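Local structure of aminoglycoside-O-phosphotransferase VIII (Streptomyces rimosus, 4H05) at residues A[10-24]-A[36-49]. The protein phosphorylates the 3'-hydroxyl of aminoglycoside antibiotics, probably with ATP and magnesium, and so probably confers resistance to them. Numbering follows the deposited sequence.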
ATOM      1  N   ALA A  10     -23.967   3.575   4.599  1.00 31.44           N
ATOM      2  CA  ALA A  10     -23.057   3.525   3.469  1.00 31.06           C
ATOM      3  C   ALA A  10     -23.090   2.118   2.833  1.00 26.32           C
ATOM      4  O   ALA A  10     -23.302   1.955   1.638  1.00 31.30           O
ATOM      5  CB  ALA A  10     -21.643   3.904   3.967  1.00 32.27           C
ATOM      6  N   LEU A  11     -22.981   1.090   3.650  1.00 30.27           N
ATOM      7  CA  LEU A  11     -23.085  -0.288   3.170  1.00 31.49           C
ATOM      8  C   LEU A  11     -24.443  -0.629   2.530  1.00 34.52           C
ATOM      9  O   LEU A  11     -24.501  -1.315   1.482  1.00 38.71           O
ATOM     10  CB  LEU A  11     -22.811  -1.221   4.351  1.00 29.71           C
ATOM     11  CG  LEU A  11     -21.282  -1.179   4.590  1.00 30.29           C
ATOM     12  CD1 LEU A  11     -20.915  -1.794   5.917  1.00 27.77           C
ATOM     13  CD2 LEU A  11     -20.626  -1.948   3.400  1.00 29.56           C
ATOM     14  N   ARG A  12     -25.548  -0.187   3.146  1.00 37.49           N
ATOM     15  CA  ARG A  12     -26.870  -0.423   2.530  1.00 35.99           C
ATOM     16  C   ARG A  12     -27.053   0.430   1.284  1.00 32.97           C
ATOM     17  O   ARG A  12     -27.613  -0.069   0.272  1.00 32.17           O
ATOM     18  CB  ARG A  12     -28.035  -0.181   3.507  1.00 44.56           C
ATOM     19  CG  ARG A  12     -29.407   0.005   2.831  1.00 43.61           C
ATOM     20  CD  ARG A  12     -30.380   0.581   3.846  1.00 53.42           C
ATOM     21  NE  ARG A  12     -31.705   0.854   3.279  1.00 61.61           N
ATOM     22  CZ  ARG A  12     -32.736  -0.017   3.228  1.00 74.78           C
ATOM     23  NH1 ARG A  12     -32.628  -1.275   3.685  1.00 74.63           N
ATOM     24  NH2 ARG A  12     -33.903   0.367   2.695  1.00 74.95           N
ATOM     25  N   ALA A  13     -26.592   1.696   1.277  1.00 26.82           N
ATOM     26  CA  ALA A  13     -26.769   2.394  -0.025  1.00 28.52           C
ATOM     27  C   ALA A  13     -25.885   1.682  -1.099  1.00 28.11           C
ATOM     28  O   ALA A  13     -26.309   1.462  -2.230  1.00 26.87           O
ATOM     29  CB  ALA A  13     -26.466   3.881   0.064  1.00 27.90           C
ATOM     30  N   LEU A  14     -24.633   1.370  -0.739  1.00 28.35           N
ATOM     31  CA  LEU A  14     -23.772   0.576  -1.653  1.00 30.70           C
ATOM     32  C   LEU A  14     -24.477  -0.654  -2.173  1.00 27.06           C
ATOM     33  O   LEU A  14     -24.459  -0.919  -3.342  1.00 29.93           O
ATOM     34  CB  LEU A  14     -22.447   0.164  -1.003  1.00 27.69           C
ATOM     35  CG  LEU A  14     -21.487   1.340  -0.926  1.00 32.70           C
ATOM     36  CD1 LEU A  14     -20.350   1.077   0.066  1.00 30.49           C
ATOM     37  CD2 LEU A  14     -20.978   1.748  -2.335  1.00 30.75           C
ATOM     38  N   ARG A  15     -25.134  -1.406  -1.290  1.00 32.10           N
ATOM     39  CA  ARG A  15     -25.753  -2.660  -1.684  1.00 30.63           C
ATOM     40  C   ARG A  15     -26.894  -2.453  -2.697  1.00 31.59           C
ATOM     41  O   ARG A  15     -27.011  -3.174  -3.678  1.00 28.38           O
ATOM     42  CB  ARG A  15     -26.213  -3.363  -0.411  1.00 34.13           C
ATOM     43  CG  ARG A  15     -26.728  -4.773  -0.607  1.00 36.84           C
ATOM     44  CD  ARG A  15     -26.902  -5.447   0.759  1.00 42.06           C
ATOM     45  NE  ARG A  15     -26.164  -6.704   0.883  1.00 47.34           N
ATOM     46  CZ  ARG A  15     -24.968  -6.811   1.433  1.00 45.43           C
ATOM     47  NH1 ARG A  15     -24.299  -5.752   1.901  1.00 58.90           N
ATOM     48  NH2 ARG A  15     -24.425  -7.978   1.492  1.00 43.87           N
ATOM     49  N   GLY A  16     -27.721  -1.443  -2.477  1.00 30.20           N
ATOM     50  CA  GLY A  16     -28.731  -1.034  -3.532  1.00 31.47           C
ATOM     51  C   GLY A  16     -28.161  -0.537  -4.889  1.00 31.26           C
ATOM     52  O   GLY A  16     -28.810  -0.636  -5.939  1.00 31.23           O
ATOM     53  N   ARG A  17     -26.939  -0.028  -4.918  1.00 27.64           N
ATOM     54  CA  ARG A  17     -26.395   0.434  -6.163  1.00 26.51           C
ATOM     55  C   ARG A  17     -25.789  -0.699  -6.976  1.00 30.96           C
ATOM     56  O   ARG A  17     -25.514  -0.533  -8.165  1.00 31.08           O
ATOM     57  CB  ARG A  17     -25.271   1.454  -5.904  1.00 30.89           C
ATOM     58  CG  ARG A  17     -25.674   2.864  -5.422  1.00 33.71           C
ATOM     59  CD  ARG A  17     -24.438   3.799  -5.399  1.00 33.64           C
ATOM     60  NE  ARG A  17     -24.681   4.631  -4.287  1.00 40.40           N
ATOM     61  CZ  ARG A  17     -23.896   4.868  -3.260  1.00 44.38           C
ATOM     62  NH1 ARG A  17     -22.675   4.450  -3.203  1.00 42.54           N
ATOM     63  NH2 ARG A  17     -24.373   5.622  -2.275  1.00 53.95           N
ATOM     64  N   TYR A  18     -25.514  -1.829  -6.342  1.00 31.70           N
ATOM     65  CA  TYR A  18     -24.938  -3.010  -7.035  1.00 30.63           C
ATOM     66  C   TYR A  18     -25.885  -4.238  -6.893  1.00 32.64           C
ATOM     67  O   TYR A  18     -25.512  -5.218  -6.352  1.00 31.61           O
ATOM     68  CB  TYR A  18     -23.500  -3.277  -6.490  1.00 27.26           C
ATOM     69  CG  TYR A  18     -22.707  -2.049  -6.755  1.00 25.60           C
ATOM     70  CD1 TYR A  18     -22.202  -1.817  -8.014  1.00 24.12           C
ATOM     71  CD2 TYR A  18     -22.617  -1.044  -5.816  1.00 25.10           C
ATOM     72  CE1 TYR A  18     -21.560  -0.642  -8.294  1.00 25.84           C
ATOM     73  CE2 TYR A  18     -21.981   0.146  -6.097  1.00 24.84           C
ATOM     74  CZ  TYR A  18     -21.475   0.346  -7.337  1.00 24.63           C
ATOM     75  OH  TYR A  18     -20.856   1.551  -7.673  1.00 29.76           O
ATOM     76  N   PRO A  19     -27.097  -4.170  -7.440  1.00 37.56           N
ATOM     77  CA  PRO A  19     -28.048  -5.247  -7.201  1.00 40.35           C
ATOM     78  C   PRO A  19     -27.624  -6.445  -7.943  1.00 42.04           C
ATOM     79  O   PRO A  19     -26.997  -6.329  -9.006  1.00 41.72           O
ATOM     80  CB  PRO A  19     -29.359  -4.713  -7.794  1.00 48.07           C
ATOM     81  CG  PRO A  19     -28.920  -3.779  -8.888  1.00 44.87           C
ATOM     82  CD  PRO A  19     -27.652  -3.135  -8.340  1.00 43.18           C
ATOM     83  N   GLY A  20     -27.928  -7.606  -7.374  1.00 44.91           N
ATOM     84  CA  GLY A  20     -27.555  -8.862  -7.996  1.00 44.14           C
ATOM     85  C   GLY A  20     -26.088  -9.172  -7.807  1.00 51.51           C
ATOM     86  O   GLY A  20     -25.596 -10.162  -8.358  1.00 55.45           O
ATOM     87  N   CYS A  21     -25.365  -8.336  -7.058  1.00 41.75           N
ATOM     88  CA  CYS A  21     -23.967  -8.616  -6.810  1.00 39.83           C
ATOM     89  C   CYS A  21     -23.860  -9.311  -5.461  1.00 37.28           C
ATOM     90  O   CYS A  21     -24.445  -8.885  -4.459  1.00 32.02           O
ATOM     91  CB  CYS A  21     -23.085  -7.360  -6.899  1.00 42.68           C
ATOM     92  SG  CYS A  21     -22.739  -6.876  -8.618  1.00 44.98           S
ATOM     93  N   GLU A  22     -23.087 -10.384  -5.461  1.00 31.35           N
ATOM     94  CA  GLU A  22     -22.774 -11.078  -4.260  1.00 32.64           C
ATOM     95  C   GLU A  22     -21.535 -10.496  -3.572  1.00 28.48           C
ATOM     96  O   GLU A  22     -20.536 -10.303  -4.168  1.00 26.06           O
ATOM     97  CB  GLU A  22     -22.551 -12.545  -4.542  1.00 33.23           C
ATOM     98  CG  GLU A  22     -22.032 -13.323  -3.328  1.00 31.36           C
ATOM     99  CD  GLU A  22     -21.986 -14.825  -3.615  1.00 35.89           C
ATOM    100  OE1 GLU A  22     -21.122 -15.274  -4.425  1.00 31.33           O
ATOM    101  OE2 GLU A  22     -22.818 -15.541  -3.001  1.00 34.06           O
ATOM    102  N   TRP A  23     -21.665 -10.270  -2.264  1.00 33.05           N
ATOM    103  CA  TRP A  23     -20.628  -9.752  -1.419  1.00 31.45           C
ATOM    104  C   TRP A  23     -19.760 -10.752  -0.740  1.00 30.76           C
ATOM    105  O   TRP A  23     -20.215 -11.512   0.064  1.00 29.73           O
ATOM    106  CB  TRP A  23     -21.268  -8.892  -0.352  1.00 29.41           C
ATOM    107  CG  TRP A  23     -21.824  -7.601  -0.875  1.00 30.25           C
ATOM    108  CD1 TRP A  23     -22.831  -7.414  -1.807  1.00 31.33           C
ATOM    109  CD2 TRP A  23     -21.443  -6.228  -0.455  1.00 30.95           C
ATOM    110  NE1 TRP A  23     -23.082  -6.085  -1.984  1.00 30.43           N
ATOM    111  CE2 TRP A  23     -22.277  -5.326  -1.227  1.00 29.32           C
ATOM    112  CE3 TRP A  23     -20.539  -5.704   0.461  1.00 29.31           C
ATOM    113  CZ2 TRP A  23     -22.213  -3.978  -1.083  1.00 30.41           C
ATOM    114  CZ3 TRP A  23     -20.450  -4.321   0.575  1.00 31.82           C
ATOM    115  CH2 TRP A  23     -21.271  -3.478  -0.193  1.00 31.79           C
ATOM    116  N   VAL A  24     -18.453 -10.654  -0.949  1.00 33.23           N
ATOM    117  CA  VAL A  24     -17.500 -11.512  -0.293  1.00 32.98           C
ATOM    118  C   VAL A  24     -16.615 -10.683   0.629  1.00 42.23           C
ATOM    119  O   VAL A  24     -16.041  -9.655   0.225  1.00 41.81           O
ATOM    120  CB  VAL A  24     -16.637 -12.175  -1.305  1.00 33.35           C
ATOM    121  CG1 VAL A  24     -15.743 -13.209  -0.639  1.00 31.30           C
ATOM    122  CG2 VAL A  24     -17.537 -12.798  -2.370  1.00 33.30           C
ATOM    123  N   TYR A  36     -14.355  -5.612   0.510  1.00 28.02           N
ATOM    124  CA  TYR A  36     -15.188  -6.637  -0.086  1.00 29.64           C
ATOM    125  C   TYR A  36     -14.928  -6.790  -1.577  1.00 31.10           C
ATOM    126  O   TYR A  36     -14.549  -5.816  -2.249  1.00 31.83           O
ATOM    127  CB  TYR A  36     -16.685  -6.309   0.119  1.00 32.77           C
ATOM    128  CG  TYR A  36     -17.059  -5.964   1.539  1.00 30.21           C
ATOM    129  CD1 TYR A  36     -17.534  -6.922   2.387  1.00 31.51           C
ATOM    130  CD2 TYR A  36     -16.947  -4.667   2.000  1.00 33.50           C
ATOM    131  CE1 TYR A  36     -17.861  -6.629   3.696  1.00 34.39           C
ATOM    132  CE2 TYR A  36     -17.302  -4.348   3.295  1.00 41.45           C
ATOM    133  CZ  TYR A  36     -17.742  -5.351   4.145  1.00 38.67           C
ATOM    134  OH  TYR A  36     -18.088  -5.045   5.421  1.00 50.70           O
ATOM    135  N   ARG A  37     -15.142  -8.008  -2.055  1.00 30.51           N
ATOM    136  CA  ARG A  37     -15.227  -8.388  -3.443  1.00 30.45           C
ATOM    137  C   ARG A  37     -16.684  -8.644  -3.796  1.00 31.45           C
ATOM    138  O   ARG A  37     -17.368  -9.473  -3.130  1.00 30.37           O
ATOM    139  CB  ARG A  37     -14.431  -9.638  -3.652  1.00 36.19           C
ATOM    140  CG  ARG A  37     -14.435 -10.162  -5.083  1.00 50.08           C
ATOM    141  CD  ARG A  37     -13.688 -11.507  -5.150  1.00 60.16           C
ATOM    142  NE  ARG A  37     -12.248 -11.274  -4.986  1.00 64.47           N
ATOM    143  CZ  ARG A  37     -11.413 -10.917  -5.975  1.00 68.78           C
ATOM    144  NH1 ARG A  37     -10.123 -10.729  -5.717  1.00 58.09           N
ATOM    145  NH2 ARG A  37     -11.854 -10.743  -7.226  1.00 65.91           N
ATOM    146  N   LEU A  38     -17.194  -7.877  -4.759  1.00 28.31           N
ATOM    147  CA  LEU A  38     -18.591  -7.981  -5.195  1.00 29.15           C
ATOM    148  C   LEU A  38     -18.566  -8.602  -6.535  1.00 30.61           C
ATOM    149  O   LEU A  38     -17.876  -8.124  -7.412  1.00 34.87           O
ATOM    150  CB  LEU A  38     -19.282  -6.650  -5.368  1.00 26.13           C
ATOM    151  CG  LEU A  38     -19.996  -6.030  -4.201  1.00 27.15           C
ATOM    152  CD1 LEU A  38     -18.947  -5.961  -3.034  1.00 26.65           C
ATOM    153  CD2 LEU A  38     -20.610  -4.677  -4.647  1.00 22.31           C
ATOM    154  N   ARG A  39     -19.385  -9.616  -6.732  1.00 30.21           N
ATOM    155  CA  ARG A  39     -19.346 -10.362  -7.973  1.00 32.39           C
ATOM    156  C   ARG A  39     -20.696 -10.839  -8.433  1.00 31.55           C
ATOM    157  O   ARG A  39     -21.504 -11.285  -7.623  1.00 26.46           O
ATOM    158  CB  ARG A  39     -18.450 -11.560  -7.796  1.00 34.43           C
ATOM    159  CG  ARG A  39     -18.861 -12.481  -6.678  1.00 35.83           C
ATOM    160  CD  ARG A  39     -17.874 -13.632  -6.558  1.00 36.22           C
ATOM    161  NE  ARG A  39     -18.388 -14.643  -5.633  1.00 38.49           N
ATOM    162  CZ  ARG A  39     -17.647 -15.507  -4.943  1.00 38.67           C
ATOM    163  NH1 ARG A  39     -16.307 -15.482  -5.042  1.00 36.04           N
ATOM    164  NH2 ARG A  39     -18.245 -16.419  -4.157  1.00 33.38           N
ATOM    165  N   GLY A  40     -20.905 -10.793  -9.738  1.00 34.38           N
ATOM    166  CA  GLY A  40     -22.206 -11.089 -10.348  1.00 37.87           C
ATOM    167  C   GLY A  40     -22.090 -10.862 -11.838  1.00 40.32           C
ATOM    168  O   GLY A  40     -21.506  -9.855 -12.280  1.00 37.42           O
ATOM    169  N   GLY A  41     -22.698 -11.767 -12.602  1.00 39.79           N
ATOM    170  CA  GLY A  41     -22.310 -12.042 -13.992  1.00 48.27           C
ATOM    171  C   GLY A  41     -21.687 -11.130 -15.054  1.00 43.56           C
ATOM    172  O   GLY A  41     -22.304 -10.178 -15.490  1.00 54.07           O
ATOM    173  N   GLY A  42     -20.470 -11.366 -15.505  1.00 48.32           N
ATOM    174  CA  GLY A  42     -19.314 -11.807 -14.739  1.00 45.14           C
ATOM    175  C   GLY A  42     -18.484 -10.534 -14.678  1.00 42.79           C
ATOM    176  O   GLY A  42     -17.512 -10.386 -15.398  1.00 47.92           O
ATOM    177  N   ARG A  43     -18.965  -9.567 -13.895  1.00 48.33           N
ATOM    178  CA  ARG A  43     -18.185  -8.376 -13.475  1.00 50.10           C
ATOM    179  C   ARG A  43     -17.843  -8.604 -11.993  1.00 43.70           C
ATOM    180  O   ARG A  43     -18.588  -9.325 -11.259  1.00 36.38           O
ATOM    181  CB  ARG A  43     -18.952  -7.044 -13.668  1.00 55.79           C
ATOM    182  CG  ARG A  43     -20.319  -6.965 -12.971  1.00 68.21           C
ATOM    183  CD  ARG A  43     -20.653  -5.624 -12.288  1.00 75.89           C
ATOM    184  NE  ARG A  43     -21.887  -5.726 -11.464  1.00 79.86           N
ATOM    185  CZ  ARG A  43     -22.786  -4.742 -11.226  1.00 88.81           C
ATOM    186  NH1 ARG A  43     -22.618  -3.507 -11.728  1.00 89.85           N
ATOM    187  NH2 ARG A  43     -23.883  -4.987 -10.472  1.00 76.97           N
ATOM    188  N   GLU A  44     -16.714  -8.046 -11.578  1.00 36.45           N
ATOM    189  CA  GLU A  44     -16.227  -8.113 -10.198  1.00 34.85           C
ATOM    190  C   GLU A  44     -15.781  -6.755  -9.879  1.00 28.72           C
ATOM    191  O   GLU A  44     -15.200  -6.127 -10.725  1.00 25.57           O
ATOM    192  CB  GLU A  44     -15.062  -9.086  -9.979  1.00 38.69           C
ATOM    193  CG  GLU A  44     -15.496 -10.533 -10.125  1.00 46.32           C
ATOM    194  CD  GLU A  44     -14.921 -11.516  -9.094  1.00 56.08           C
ATOM    195  OE1 GLU A  44     -14.153 -11.122  -8.172  1.00 60.91           O
ATOM    196  OE2 GLU A  44     -15.280 -12.726  -9.199  1.00 66.63           O
ATOM    197  N   LEU A  45     -16.176  -6.275  -8.688  1.00 28.04           N
ATOM    198  CA  LEU A  45     -15.736  -5.020  -8.106  1.00 27.58           C
ATOM    199  C   LEU A  45     -15.043  -5.277  -6.786  1.00 27.99           C
ATOM    200  O   LEU A  45     -15.341  -6.229  -6.039  1.00 24.66           O
ATOM    201  CB  LEU A  45     -16.895  -4.095  -7.837  1.00 25.32           C
ATOM    202  CG  LEU A  45     -17.779  -3.931  -9.086  1.00 27.19           C
ATOM    203  CD1 LEU A  45     -19.063  -3.249  -8.744  1.00 24.19           C
ATOM    204  CD2 LEU A  45     -17.090  -3.099 -10.194  1.00 26.54           C
ATOM    205  N   PHE A  46     -14.146  -4.379  -6.475  1.00 26.92           N
ATOM    206  CA  PHE A  46     -13.634  -4.250  -5.136  1.00 26.46           C
ATOM    207  C   PHE A  46     -14.301  -3.066  -4.432  1.00 25.22           C
ATOM    208  O   PHE A  46     -14.392  -1.954  -5.008  1.00 29.55           O
ATOM    209  CB  PHE A  46     -12.112  -3.941  -5.209  1.00 30.29           C
ATOM    210  CG  PHE A  46     -11.231  -5.071  -5.674  1.00 36.05           C
ATOM    211  CD1 PHE A  46      -9.862  -4.810  -5.958  1.00 39.65           C
ATOM    212  CD2 PHE A  46     -11.699  -6.389  -5.861  1.00 36.01           C
ATOM    213  CE1 PHE A  46      -9.010  -5.827  -6.393  1.00 33.32           C
ATOM    214  CE2 PHE A  46     -10.828  -7.393  -6.300  1.00 40.13           C
ATOM    215  CZ  PHE A  46      -9.481  -7.104  -6.563  1.00 36.86           C
ATOM    216  N   VAL A  47     -14.689  -3.247  -3.166  1.00 26.47           N
ATOM    217  CA  VAL A  47     -15.365  -2.185  -2.358  1.00 25.94           C
ATOM    218  C   VAL A  47     -14.656  -2.058  -1.041  1.00 26.84           C
ATOM    219  O   VAL A  47     -14.388  -3.058  -0.377  1.00 28.83           O
ATOM    220  CB  VAL A  47     -16.819  -2.503  -2.078  1.00 25.70           C
ATOM    221  CG1 VAL A  47     -17.383  -1.542  -1.057  1.00 22.28           C
ATOM    222  CG2 VAL A  47     -17.626  -2.572  -3.381  1.00 22.78           C
ATOM    223  N   LYS A  48     -14.251  -0.835  -0.726  1.00 30.34           N
ATOM    224  CA  LYS A  48     -13.560  -0.511   0.508  1.00 32.98           C
ATOM    225  C   LYS A  48     -14.448   0.499   1.216  1.00 34.33           C
ATOM    226  O   LYS A  48     -14.930   1.447   0.609  1.00 34.41           O
ATOM    227  CB  LYS A  48     -12.156   0.094   0.257  1.00 34.13           C
ATOM    228  CG  LYS A  48     -11.136  -0.935  -0.203  1.00 37.20           C
ATOM    229  CD  LYS A  48      -9.737  -0.432  -0.574  1.00 33.79           C
ATOM    230  CE  LYS A  48      -9.136   0.499   0.426  1.00 33.83           C
ATOM    231  NZ  LYS A  48      -7.798   0.971  -0.022  1.00 29.11           N
ATOM    232  N   VAL A  49     -14.677   0.263   2.495  1.00 37.47           N
ATOM    233  CA  VAL A  49     -15.359   1.233   3.334  1.00 41.78           C
ATOM    234  C   VAL A  49     -14.462   1.398   4.553  1.00 42.68           C
ATOM    235  O   VAL A  49     -13.936   0.420   5.089  1.00 45.54           O
ATOM    236  CB  VAL A  49     -16.790   0.718   3.712  1.00 49.16           C
ATOM    237  CG1 VAL A  49     -17.661   1.833   4.291  1.00 51.25           C
ATOM    238  CG2 VAL A  49     -17.487   0.140   2.487  1.00 44.68           C
TER
HETATM  239  O   HOH W   1     -24.194  -1.232 -10.347  1.00 31.80           O
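Trp23 and Leu38 form a non-hydrogen-bonded pair where edge strand 22-24 runs antiparallel to 36-40, in the five-stranded sheet of the kinase-like N-terminal lobe; helix 10-17 packs against the face bearing these two side chains. This side is closely packed. Leu38 sets its CG over the five-membered ring of Trp23, 3.8 Å from the centroid and 8° off the normal, while its CD2 reaches CB of Tyr18. Next along, the indole turns the edge of its six-membered ring to the face of Tyr36 in a T-shaped pair, planes 64° apart. Helix residues Leu11 and Leu14 extend the apolar layer, each bringing one methyl, CD2 and CD1 respectively, to 3.9 Å from Val49 CG2. Tyr18 lays CD1 3.5 Å from Leu45 CD1 and sends its hydroxyl to Glu80 on strand 78-83.

The other face of the hairpin, bearing Glu22, Val24, Arg37 and Arg39, is more exposed. With CG anti to its backbone N (chi1 173°) and the chain extended, Glu22 runs alongside Arg39, which brings OE1 to the guanidinium edge. Val24 CG2 lies over the centre of this guanidinium, whose side-on salt bridge has Arg39 NE and NH2 both donating to Glu22 OE1, each at 3.1 Å.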